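Long-range contacts in dicer Related Helicase (Caenorhabditis elegans, PDB 6M6Q), which probably hydrolyses ATP as an RNA helicase of the RLR subfamily, with this chain forming its all-helical, CARD-related N-terminal domain: residues Lys35-Val41 / Gln227-Val233; Lys113-Arg117 / Asp235-Glu239; Lys15-Phe20 / His153-Asp159; Phe269-Phe275 / Trp289-Phe293. All blocks are in the same frame, centred on the assembly; numbering follows the deposited sequence. Where two conformers were deposited one is given.

The four contacts form two touching pairs within one all-helical domain. Contacts 1 and 2 share helix 231-236, have centres about 12 Å apart and meet where Leu228 CD1 packs on Leu237 CD1 at 3.9 Å. Contacts 3 and 4, centres about 17 Å apart, join through Trp154 CZ2 and Ile273 CD1 at 3.5 Å. The pairs stand apart: contacts 2 and 3 have centres about 33 Å apart, and contacts 1 and 4 about 25 Å, on opposite sides of the chain's centre, though with nearest atoms about 8 Å apart. Contacts 1, 2 and 3 interleave along the sequence, whereas contact 4 closes a short local excursion. The RLR helicase motor lies outside this N-terminal piece.

Contact 1 of 4, residues Lys35-Val41 / Gln227-Val233; sequences KFLDVCV and QLSTDLV
Asp38, on helix 33-42, receives the N-cap region of helix 231-236, binding Ser229 and Thr230 just where that helix starts. Its carboxylate takes three bonds. OD1 accepts from Ser229 N at 2.8 Å, an almost straight bond (168° at the hydrogen) that arrives from above the carboxylate plane. OD2 is gripped twice by one residue: Thr230 N lies 2.9 Å from OD2 on its syn side, and the Thr230 OG1 hydroxyl donates to OD2 at 2.8 Å, nearly in line with the C-O bond. Asp38 CG stands opposite its own backbone N (chi1 -174°), which sends the carboxylate outward from the helix to the loop. With both oxygens bonded, the group is probably kept from rotating. Thr230 OG1 also serves as the cap, accepting a weak bond from Val233 N at 3.3 Å, so Asp38 probably helps to position the capping hydroxyl.

Lys35, one turn earlier, bends at chi2 and places NZ 3.2 Å from Gln227 O, in the carbonyl plane; the same NZ forms a salt bridge with Asp38 OD1 at 3.5 Å and bonds Tyr144 OH. Alongside these polar bonds, Leu228 CD2 lies 3.7 Å from Lys35 CA, and Val41 CG2 meets Val233 CG2 at 4.1 Å.

The other sides of helix 33-42 are occupied too: Phe36 and Leu37 pack on helix 94-127, and Val39 on helix 131-144, so the capped end of helix 231-236 rests against a helix that itself packs on two others.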
# COMPACT_ATOMS: atom_id res chain seq x y z
N LYS B 35 -1.65 -11.87 14.67
CA LYS B 35 -2.05 -13.01 15.52
C LYS B 35 -2.05 -14.27 14.66
O LYS B 35 -1.67 -15.33 15.19
CB LYS B 35 -3.40 -12.76 16.19
CG LYS B 35 -3.95 -13.91 17.05
CD LYS B 35 -3.01 -14.36 18.16
CE LYS B 35 -3.52 -15.52 18.99
NZ LYS B 35 -2.40 -16.14 19.75
N PHE B 36 -2.38 -14.15 13.38
CA PHE B 36 -2.38 -15.26 12.40
C PHE B 36 -0.94 -15.70 12.14
O PHE B 36 -0.68 -16.91 12.18
CB PHE B 36 -3.07 -14.86 11.10
CG PHE B 36 -2.80 -15.78 9.94
CD1 PHE B 36 -3.25 -17.09 9.95
CD2 PHE B 36 -2.10 -15.33 8.83
CE1 PHE B 36 -2.99 -17.93 8.88
CE2 PHE B 36 -1.84 -16.16 7.77
CZ PHE B 36 -2.29 -17.46 7.79
N LEU B 37 -0.03 -14.74 11.91
CA LEU B 37 1.44 -15.00 11.80
C LEU B 37 1.91 -15.66 13.07
O LEU B 37 2.52 -16.70 12.96
CB LEU B 37 2.21 -13.69 11.54
CG LEU B 37 3.73 -13.82 11.29
CD1 LEU B 37 4.05 -14.56 9.98
CD2 LEU B 37 4.38 -12.44 11.28
N ASP B 38 1.51 -15.12 14.24
CA ASP B 38 1.88 -15.66 15.58
C ASP B 38 1.52 -17.15 15.66
O ASP B 38 2.37 -17.92 16.16
CB ASP B 38 1.25 -14.88 16.73
CG ASP B 38 1.75 -15.36 18.08
OD1 ASP B 38 0.99 -16.09 18.76
OD2 ASP B 38 2.93 -15.12 18.39
N VAL B 39 0.32 -17.53 15.20
CA VAL B 39 -0.23 -18.93 15.26
C VAL B 39 0.61 -19.83 14.34
O VAL B 39 1.01 -20.93 14.79
CB VAL B 39 -1.74 -18.95 14.87
CG1 VAL B 39 -2.23 -20.35 14.53
CG2 VAL B 39 -2.61 -18.34 15.96
N CYS B 40 0.91 -19.38 13.13
CA CYS B 40 1.74 -20.13 12.15
C CYS B 40 3.15 -20.35 12.74
O CYS B 40 3.69 -21.43 12.54
CB CYS B 40 1.83 -19.41 10.80
SG CYS B 40 0.24 -19.27 9.93
N VAL B 41 3.70 -19.37 13.45
CA VAL B 41 5.07 -19.43 14.02
C VAL B 41 5.06 -20.34 15.26
O VAL B 41 5.99 -21.15 15.39
CB VAL B 41 5.61 -18.03 14.36
CG1 VAL B 41 6.84 -18.10 15.26
CG2 VAL B 41 5.90 -17.23 13.10
N GLN B 227 -3.75 -11.68 22.35
CA GLN B 227 -2.35 -11.59 22.85
C GLN B 227 -1.52 -12.58 22.05
O GLN B 227 -2.06 -13.66 21.72
CB GLN B 227 -2.24 -11.98 24.32
CG GLN B 227 -3.31 -11.38 25.21
CD GLN B 227 -3.10 -9.91 25.38
OE1 GLN B 227 -1.97 -9.45 25.56
NE2 GLN B 227 -4.18 -9.15 25.26
N LEU B 228 -0.29 -12.21 21.71
CA LEU B 228 0.61 -13.07 20.91
C LEU B 228 1.28 -14.05 21.86
O LEU B 228 1.49 -13.68 23.02
CB LEU B 228 1.62 -12.21 20.14
CG LEU B 228 1.02 -11.09 19.28
CD1 LEU B 228 2.13 -10.22 18.68
CD2 LEU B 228 0.13 -11.65 18.16
N SER B 229 1.50 -15.27 21.39
CA SER B 229 2.04 -16.41 22.17
C SER B 229 3.56 -16.52 22.00
O SER B 229 4.19 -17.11 22.89
CB SER B 229 1.37 -17.70 21.77
OG SER B 229 -0.04 -17.60 21.90
N THR B 230 4.13 -16.00 20.89
CA THR B 230 5.59 -16.16 20.58
C THR B 230 6.36 -14.88 20.94
O THR B 230 5.82 -13.78 20.82
CB THR B 230 5.86 -16.60 19.12
OG1 THR B 230 5.68 -15.52 18.21
CG2 THR B 230 5.02 -17.78 18.69
N ASP B 231 7.61 -15.04 21.34
CA ASP B 231 8.54 -13.90 21.57
C ASP B 231 8.92 -13.31 20.21
O ASP B 231 9.00 -12.06 20.12
CB ASP B 231 9.75 -14.34 22.40
CG ASP B 231 9.37 -14.73 23.83
OD1 ASP B 231 10.09 -14.31 24.76
OD2 ASP B 231 8.35 -15.43 24.00
N LEU B 232 9.07 -14.17 19.19
CA LEU B 232 9.58 -13.82 17.83
C LEU B 232 8.72 -12.71 17.22
O LEU B 232 9.29 -11.73 16.70
CB LEU B 232 9.57 -15.07 16.96
CG LEU B 232 10.24 -14.95 15.59
CD1 LEU B 232 10.91 -16.25 15.20
CD2 LEU B 232 9.24 -14.53 14.50
N VAL B 233 7.40 -12.88 17.22
CA VAL B 233 6.44 -11.94 16.57
C VAL B 233 6.29 -10.72 17.48
O VAL B 233 6.27 -9.60 16.97
CB VAL B 233 5.09 -12.63 16.27
CG1 VAL B 233 4.07 -11.64 15.69
CG2 VAL B 233 5.26 -13.83 15.33

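Contact 2 of 4, residues Lys113-Arg117 / Asp235-Glu239; sequences KVQRR and DLLTE
Backbones approach most closely at Lys113 and Leu236, whose CA atoms are 5.9 Å apart, where the side of helix 94-127 faces the weakly bonded end of helix 231-236 and the residues that follow. Leu236 supplies the central apolar group. Its CG lies opposite the backbone N (chi1 175°), and from there CD1 lies against the helix backbone, 3.5 Å from Lys113 O and 3.4 Å from Arg117 N, as well as against side-chain carbons, 3.7 Å from Arg116 CB and 3.7 Å from Arg117 CG. The leucine and the Arg117 chain pass each other at a slant; the guanidinium NH1 of Arg117 forms a salt bridge with Glu121.

Lys113 runs along segment 235-239, passing Asp235 O, 3.5 Å from its methylene CD, and ending near Thr238 O, to which a bend at chi3 carries NZ; that bond, at 3.4 Å, is weak. Arg116 extends from CG to NE. Its NH2 donates to a water at 2.8 Å, and that water donates to Asp235 OD1; because Asp235 was deposited in two conformers, this bridge is tentative. Arg116 NH1 has a firmer partner in the carbonyl oxygen of Asp73.

The chemistry is thus that of a surface contact with a single buried leucine at its centre. The two arginines lend mainly methylenes to the packing and bond Asp73 and Glu121 elsewhere, while Lys113 NZ makes its weak bond across. That bond and the water link probably add modestly to the apolar cover of Leu236.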
# COMPACT_ATOMS: atom_id res chain seq x y z
N LYS B 113 15.64 -8.10 12.55
CA LYS B 113 14.24 -7.61 12.62
C LYS B 113 13.77 -7.22 11.21
O LYS B 113 12.65 -7.58 10.83
CB LYS B 113 14.14 -6.43 13.58
CG LYS B 113 12.97 -6.48 14.58
CD LYS B 113 12.96 -5.35 15.58
CE LYS B 113 12.22 -4.12 15.08
NZ LYS B 113 12.09 -3.08 16.13
N VAL B 114 14.64 -6.57 10.45
CA VAL B 114 14.39 -6.04 9.09
C VAL B 114 14.12 -7.22 8.14
O VAL B 114 13.18 -7.14 7.34
CB VAL B 114 15.56 -5.15 8.62
CG1 VAL B 114 15.64 -5.04 7.12
CG2 VAL B 114 15.51 -3.77 9.25
N GLN B 115 14.90 -8.30 8.26
CA GLN B 115 14.73 -9.56 7.47
C GLN B 115 13.41 -10.24 7.87
O GLN B 115 12.58 -10.59 6.96
CB GLN B 115 15.92 -10.48 7.71
CG GLN B 115 15.95 -11.69 6.79
CD GLN B 115 17.06 -12.64 7.16
OE1 GLN B 115 18.23 -12.42 6.83
NE2 GLN B 115 16.69 -13.72 7.83
N ARG B 116 13.20 -10.42 9.17
CA ARG B 116 11.99 -11.09 9.67
C ARG B 116 10.74 -10.34 9.20
O ARG B 116 9.86 -10.98 8.63
CB ARG B 116 12.06 -11.25 11.18
CG ARG B 116 12.53 -12.64 11.59
CD ARG B 116 12.89 -12.73 13.04
NE ARG B 116 13.69 -13.92 13.26
CZ ARG B 116 14.33 -14.20 14.38
NH1 ARG B 116 15.04 -15.31 14.47
NH2 ARG B 116 14.22 -13.40 15.43
N ARG B 117 10.71 -9.01 9.32
CA ARG B 117 9.55 -8.18 8.87
C ARG B 117 9.36 -8.29 7.36
O ARG B 117 8.22 -8.39 6.93
CB ARG B 117 9.71 -6.72 9.25
CG ARG B 117 8.59 -6.25 10.15
CD ARG B 117 7.53 -5.43 9.47
NE ARG B 117 7.43 -4.18 10.20
CZ ARG B 117 6.40 -3.37 10.18
NH1 ARG B 117 5.33 -3.66 9.46
NH2 ARG B 117 6.43 -2.25 10.88
N ASP B 235 8.50 -9.13 19.50
CA ASP B 235 9.66 -8.19 19.40
C ASP B 235 9.80 -7.69 17.95
O ASP B 235 10.56 -6.64 17.71
CB ASP B 235 10.95 -8.84 19.91
CG ASP B 235 11.74 -9.59 18.85
OD1 ASP B 235 11.82 -10.83 18.95
OD2 ASP B 235 12.31 -8.91 17.96
N LEU B 236 9.18 -8.37 17.01
CA LEU B 236 9.19 -8.00 15.58
C LEU B 236 8.32 -6.75 15.39
O LEU B 236 8.67 -5.94 14.52
CB LEU B 236 8.69 -9.19 14.79
CG LEU B 236 8.50 -8.99 13.30
CD1 LEU B 236 9.82 -8.72 12.61
CD2 LEU B 236 7.84 -10.22 12.70
N LEU B 237 7.29 -6.57 16.23
CA LEU B 237 6.26 -5.50 16.09
C LEU B 237 6.46 -4.39 17.13
O LEU B 237 5.72 -3.39 17.05
CB LEU B 237 4.88 -6.15 16.23
CG LEU B 237 4.61 -7.32 15.29
CD1 LEU B 237 3.32 -8.03 15.66
CD2 LEU B 237 4.56 -6.85 13.85
N THR B 238 7.37 -4.55 18.10
CA THR B 238 7.61 -3.56 19.19
C THR B 238 8.85 -2.72 18.87
O THR B 238 9.92 -3.30 18.68
CB THR B 238 7.70 -4.19 20.59
OG1 THR B 238 8.71 -5.20 20.62
CG2 THR B 238 6.40 -4.81 21.05
N GLU B 239 8.67 -1.40 18.84
CA GLU B 239 9.75 -0.38 18.64
C GLU B 239 10.58 -0.24 19.93
O GLU B 239 11.67 -0.84 19.98
CB GLU B 239 9.12 0.96 18.26
CG GLU B 239 7.96 1.38 19.17
CD GLU B 239 6.57 0.97 18.70
OE1 GLU B 239 6.40 -0.18 18.25
OE2 GLU B 239 5.65 1.81 18.79
O HOH W 1 12.10 -11.71 16.28

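Contact 3 of 4, residues Lys15-Phe20 / His153-Asp159; sequences KLRLPF and HWEDLPD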
# COMPACT_ATOMS: atom_id res chain seq x y z
N LYS B 15 -24.97 -17.92 13.47
CA LYS B 15 -24.85 -16.84 14.48
C LYS B 15 -23.92 -15.72 13.96
O LYS B 15 -23.88 -14.65 14.61
CB LYS B 15 -24.37 -17.42 15.81
CG LYS B 15 -25.23 -18.53 16.39
CD LYS B 15 -26.54 -18.04 16.94
CE LYS B 15 -27.61 -19.11 16.97
NZ LYS B 15 -28.16 -19.38 15.61
N LEU B 16 -23.18 -15.95 12.86
CA LEU B 16 -22.17 -14.98 12.33
C LEU B 16 -22.90 -13.87 11.56
O LEU B 16 -23.55 -14.20 10.56
CB LEU B 16 -21.16 -15.68 11.40
CG LEU B 16 -20.59 -17.02 11.87
CD1 LEU B 16 -19.63 -17.58 10.82
CD2 LEU B 16 -19.89 -16.90 13.21
N ARG B 17 -22.71 -12.61 11.94
CA ARG B 17 -23.25 -11.43 11.21
C ARG B 17 -22.28 -11.01 10.09
O ARG B 17 -22.69 -10.18 9.24
CB ARG B 17 -23.50 -10.27 12.18
CG ARG B 17 -24.70 -10.50 13.09
CD ARG B 17 -26.01 -10.15 12.41
NE ARG B 17 -27.17 -10.78 13.04
CZ ARG B 17 -27.57 -12.05 12.84
NH1 ARG B 17 -26.89 -12.85 12.02
NH2 ARG B 17 -28.63 -12.53 13.47
N LEU B 18 -21.04 -11.53 10.11
CA LEU B 18 -19.99 -11.26 9.09
C LEU B 18 -19.37 -12.59 8.66
O LEU B 18 -18.26 -12.92 9.05
CB LEU B 18 -18.94 -10.31 9.67
CG LEU B 18 -17.98 -9.70 8.65
CD1 LEU B 18 -18.52 -8.38 8.10
CD2 LEU B 18 -16.60 -9.48 9.27
N PRO B 19 -20.04 -13.35 7.78
CA PRO B 19 -19.46 -14.56 7.22
C PRO B 19 -18.33 -14.25 6.22
O PRO B 19 -18.17 -13.08 5.84
CB PRO B 19 -20.65 -15.24 6.52
CG PRO B 19 -21.56 -14.07 6.11
CD PRO B 19 -21.35 -13.02 7.19
N PHE B 20 -17.58 -15.28 5.82
CA PHE B 20 -16.46 -15.20 4.85
C PHE B 20 -16.90 -14.42 3.61
O PHE B 20 -16.11 -13.58 3.09
CB PHE B 20 -15.97 -16.60 4.48
CG PHE B 20 -14.71 -16.62 3.65
CD1 PHE B 20 -14.75 -16.39 2.28
CD2 PHE B 20 -13.47 -16.85 4.24
CE1 PHE B 20 -13.59 -16.40 1.52
CE2 PHE B 20 -12.32 -16.86 3.48
CZ PHE B 20 -12.38 -16.63 2.12
N HIS B 153 -15.76 -13.01 12.77
CA HIS B 153 -16.99 -13.17 11.94
C HIS B 153 -18.21 -12.48 12.59
O HIS B 153 -19.31 -12.60 12.01
CB HIS B 153 -17.26 -14.66 11.73
CG HIS B 153 -16.39 -15.31 10.72
ND1 HIS B 153 -16.51 -15.05 9.37
CD2 HIS B 153 -15.44 -16.26 10.83
CE1 HIS B 153 -15.65 -15.80 8.71
NE2 HIS B 153 -14.99 -16.55 9.58
N TRP B 154 -18.04 -11.81 13.73
CA TRP B 154 -19.14 -11.12 14.49
C TRP B 154 -20.21 -12.15 14.95
O TRP B 154 -21.43 -11.90 14.74
CB TRP B 154 -19.80 -10.01 13.65
CG TRP B 154 -18.91 -8.93 13.13
CD1 TRP B 154 -17.60 -8.68 13.46
CD2 TRP B 154 -19.30 -7.86 12.23
NE1 TRP B 154 -17.15 -7.56 12.80
CE2 TRP B 154 -18.17 -7.04 12.04
CE3 TRP B 154 -20.48 -7.55 11.55
CZ2 TRP B 154 -18.19 -5.92 11.21
CZ3 TRP B 154 -20.50 -6.44 10.72
CH2 TRP B 154 -19.38 -5.64 10.57
N GLU B 155 -19.78 -13.24 15.58
CA GLU B 155 -20.68 -14.28 16.15
C GLU B 155 -21.51 -13.68 17.29
O GLU B 155 -20.94 -12.97 18.14
CB GLU B 155 -19.84 -15.46 16.66
CG GLU B 155 -20.63 -16.70 16.97
CD GLU B 155 -19.77 -17.87 17.37
OE1 GLU B 155 -18.95 -17.70 18.29
OE2 GLU B 155 -19.89 -18.94 16.74
N ASP B 156 -22.82 -13.98 17.30
CA ASP B 156 -23.82 -13.63 18.35
C ASP B 156 -23.96 -12.10 18.44
O ASP B 156 -24.43 -11.62 19.49
CB ASP B 156 -23.46 -14.24 19.72
CG ASP B 156 -23.32 -15.75 19.74
OD1 ASP B 156 -23.96 -16.42 18.88
OD2 ASP B 156 -22.58 -16.26 20.61
N LEU B 157 -23.67 -11.37 17.36
CA LEU B 157 -23.84 -9.90 17.30
C LEU B 157 -25.31 -9.59 17.01
O LEU B 157 -25.92 -10.25 16.17
CB LEU B 157 -22.90 -9.32 16.23
CG LEU B 157 -22.89 -7.79 16.11
CD1 LEU B 157 -21.89 -7.15 17.07
CD2 LEU B 157 -22.57 -7.36 14.68
N PRO B 158 -25.93 -8.62 17.71
CA PRO B 158 -27.33 -8.26 17.43
C PRO B 158 -27.55 -7.82 15.98
O PRO B 158 -26.61 -7.38 15.35
CB PRO B 158 -27.61 -7.13 18.43
CG PRO B 158 -26.61 -7.36 19.55
CD PRO B 158 -25.37 -7.83 18.82
N ASP B 159 -28.80 -7.90 15.53
CA ASP B 159 -29.23 -7.74 14.11
C ASP B 159 -29.12 -6.27 13.69
O ASP B 159 -28.73 -6.01 12.54
CB ASP B 159 -30.66 -8.26 13.93
CG ASP B 159 -30.89 -9.64 14.52
OD1 ASP B 159 -31.36 -9.71 15.69
OD2 ASP B 159 -30.58 -10.62 13.84
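Backbone bonds pair Leu16 with Glu155 as a single antiparallel bridge of the non-hydrogen-bonded kind: Asp156 N donates to Lys15 O at 3.0 Å and Arg17 N to Trp154 O at 3.2 Å. Further along, Leu18 N donates to His153 O at 2.8 Å.

Among side-chain polar bonds, His153 ND1 gives its proton to Leu18 O at 2.8 Å; the oxygen lies in the imidazole plane and uses a lone pair. NE2 bonds Asp138, and with both ring nitrogens engaged the ring's rotation is probably held. Arg17 bends at chi2 (-82°) and forms a salt bridge from NH2 to Asp159 OD2 at 2.8 Å, the guanidinium and carboxylate planes 35° apart. A methionine in place of Arg17 would probably leave Asp159 without its charge partner and the end of the loop freer to move.

Apolar contacts fill the rest. Leu18 lies over one face of the Trp154 indole, with CD1 3.8 Å from the centroid of the six-membered ring and only 10° off its normal, a CH-pi contact. Leu16 CD1 covers a face of the His153 ring, while Leu16 CD2 rests on Glu155 CB at 3.7 Å.

Trp154, with positive phi, closes helix 146-152 in a Schellman motif and starts a type II turn to Leu157; the irregular N-terminal segment, joined by one isolated bridge, lies along this helix-ending loop of an all-helical domain.

Contact 4 of 4, residues Phe269-Phe275 / Trp289-Phe293; sequences FLAIIGF and WYYGF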
# COMPACT_ATOMS: atom_id res chain seq x y z
N PHE B 269 -8.84 -1.22 16.36
CA PHE B 269 -9.80 -1.13 15.23
C PHE B 269 -10.68 -2.39 15.19
O PHE B 269 -11.85 -2.26 14.87
CB PHE B 269 -9.06 -0.92 13.91
CG PHE B 269 -8.55 0.48 13.74
CD1 PHE B 269 -7.31 0.85 14.26
CD2 PHE B 269 -9.33 1.45 13.13
CE1 PHE B 269 -6.85 2.15 14.13
CE2 PHE B 269 -8.87 2.75 13.01
CZ PHE B 269 -7.63 3.10 13.51
N LEU B 270 -10.13 -3.54 15.58
CA LEU B 270 -10.86 -4.82 15.70
C LEU B 270 -11.96 -4.67 16.75
O LEU B 270 -13.08 -5.05 16.47
CB LEU B 270 -9.89 -5.95 16.07
CG LEU B 270 -10.41 -7.38 15.98
CD1 LEU B 270 -10.51 -7.83 14.55
CD2 LEU B 270 -9.53 -8.35 16.74
N ALA B 271 -11.63 -4.06 17.89
CA ALA B 271 -12.49 -4.00 19.10
C ALA B 271 -13.67 -3.06 18.88
O ALA B 271 -14.63 -3.18 19.63
CB ALA B 271 -11.66 -3.56 20.28
N ILE B 272 -13.58 -2.14 17.90
CA ILE B 272 -14.57 -1.04 17.61
C ILE B 272 -16.00 -1.60 17.52
O ILE B 272 -16.93 -0.88 17.89
CB ILE B 272 -14.17 -0.30 16.32
CG1 ILE B 272 -13.06 0.71 16.60
CG2 ILE B 272 -15.37 0.34 15.62
CD1 ILE B 272 -12.54 1.40 15.36
N ILE B 273 -16.15 -2.83 17.01
CA ILE B 273 -17.47 -3.46 16.72
C ILE B 273 -18.26 -3.64 18.03
O ILE B 273 -19.49 -3.73 17.96
CB ILE B 273 -17.28 -4.78 15.93
CG1 ILE B 273 -18.55 -5.16 15.16
CG2 ILE B 273 -16.81 -5.91 16.85
CD1 ILE B 273 -18.93 -4.16 14.09
N GLY B 274 -17.58 -3.62 19.18
CA GLY B 274 -18.20 -3.88 20.50
C GLY B 274 -18.90 -2.65 21.05
O GLY B 274 -19.77 -2.81 21.95
N PHE B 275 -18.54 -1.46 20.55
CA PHE B 275 -19.13 -0.16 20.98
C PHE B 275 -20.66 -0.19 20.84
O PHE B 275 -21.18 -0.71 19.84
CB PHE B 275 -18.55 1.00 20.15
CG PHE B 275 -17.06 1.21 20.22
CD1 PHE B 275 -16.25 0.50 21.10
CD2 PHE B 275 -16.46 2.14 19.38
CE1 PHE B 275 -14.88 0.71 21.13
CE2 PHE B 275 -15.09 2.37 19.43
CZ PHE B 275 -14.31 1.65 20.30
N TRP B 289 -18.15 8.13 18.70
CA TRP B 289 -16.93 7.29 18.80
C TRP B 289 -16.02 7.54 17.59
O TRP B 289 -14.78 7.63 17.79
CB TRP B 289 -17.27 5.81 18.97
CG TRP B 289 -17.92 5.13 17.80
CD1 TRP B 289 -19.24 4.82 17.68
CD2 TRP B 289 -17.26 4.54 16.67
NE1 TRP B 289 -19.45 4.10 16.54
CE2 TRP B 289 -18.26 3.92 15.89
CE3 TRP B 289 -15.93 4.47 16.23
CZ2 TRP B 289 -17.98 3.27 14.69
CZ3 TRP B 289 -15.66 3.82 15.04
CH2 TRP B 289 -16.67 3.24 14.28
N TYR B 290 -16.61 7.67 16.40
CA TYR B 290 -15.88 7.87 15.12
C TYR B 290 -15.22 9.25 15.13
O TYR B 290 -14.02 9.33 14.84
CB TYR B 290 -16.81 7.68 13.91
CG TYR B 290 -16.18 8.09 12.60
CD1 TYR B 290 -16.53 9.28 11.98
CD2 TYR B 290 -15.13 7.37 12.07
CE1 TYR B 290 -15.91 9.70 10.81
CE2 TYR B 290 -14.50 7.77 10.90
CZ TYR B 290 -14.90 8.94 10.27
OH TYR B 290 -14.28 9.34 9.12
N TYR B 291 -15.96 10.30 15.49
CA TYR B 291 -15.44 11.69 15.55
C TYR B 291 -14.46 11.80 16.73
O TYR B 291 -13.51 12.58 16.63
CB TYR B 291 -16.59 12.71 15.59
CG TYR B 291 -17.44 12.71 14.34
CD1 TYR B 291 -16.87 12.82 13.09
CD2 TYR B 291 -18.82 12.55 14.41
CE1 TYR B 291 -17.63 12.77 11.93
CE2 TYR B 291 -19.60 12.50 13.26
CZ TYR B 291 -19.00 12.61 12.01
OH TYR B 291 -19.75 12.58 10.87
N GLY B 292 -14.64 10.99 17.77
CA GLY B 292 -13.71 10.87 18.91
C GLY B 292 -12.35 10.31 18.49
O GLY B 292 -11.33 10.77 19.03
N PHE B 293 -12.36 9.35 17.57
CA PHE B 293 -11.15 8.72 16.96
C PHE B 293 -10.40 9.78 16.13
O PHE B 293 -9.15 9.85 16.23
CB PHE B 293 -11.54 7.51 16.10
CG PHE B 293 -11.20 6.16 16.69
CD1 PHE B 293 -12.05 5.54 17.59
CD2 PHE B 293 -10.05 5.48 16.30
CE1 PHE B 293 -11.74 4.30 18.13
CE2 PHE B 293 -9.74 4.24 16.84
CZ PHE B 293 -10.59 3.65 17.75
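Ile272 is the bump that enters the hollow between Trp289 and Phe293, which stand one turn apart on helix 288-295. Its two branches divide the hollow. CG2 meets the far end of the indole, 3.4 Å from Trp289 CH2, whereas CD1 reaches Phe293, 3.8 Å from CZ and 4.3 Å from the ring centroid, an off-centre CH-pi contact.

Phe275 fills the neighbouring part of the groove. Its edge points at a face of the Trp289 indole in a T-shaped pair: CD2 lies 3.7 Å from Trp289 CG, and the planes stand at 75°. The adjacent CE2 touches Phe293 CE1 at 4.1 Å, so one ring edge bridges both aromatic neighbours. Trp289 CG sits between its own backbone N and carbonyl carbon (chi1 68°), and this turns the indole face toward Phe275. At the other end Phe293 CE2 comes over a face of Phe269, an oblique pair with centroids 5.5 Å apart and planes at 57°.

Replacing Trp289 by an alanine would probably open a gap beside Ile272 CG2 and leave the edge of Phe275 without its aromatic face.

Helices 196-204 and 210-221 close round the group, Phe293 touching Ile199 and Leu203, Phe275 touching Leu216, while Phe167 of helix 162-171 packs on Ile272. An aromatic-rich, largely apolar core between helices is that of a helical bundle, consistent with the CARD-related character of this domain.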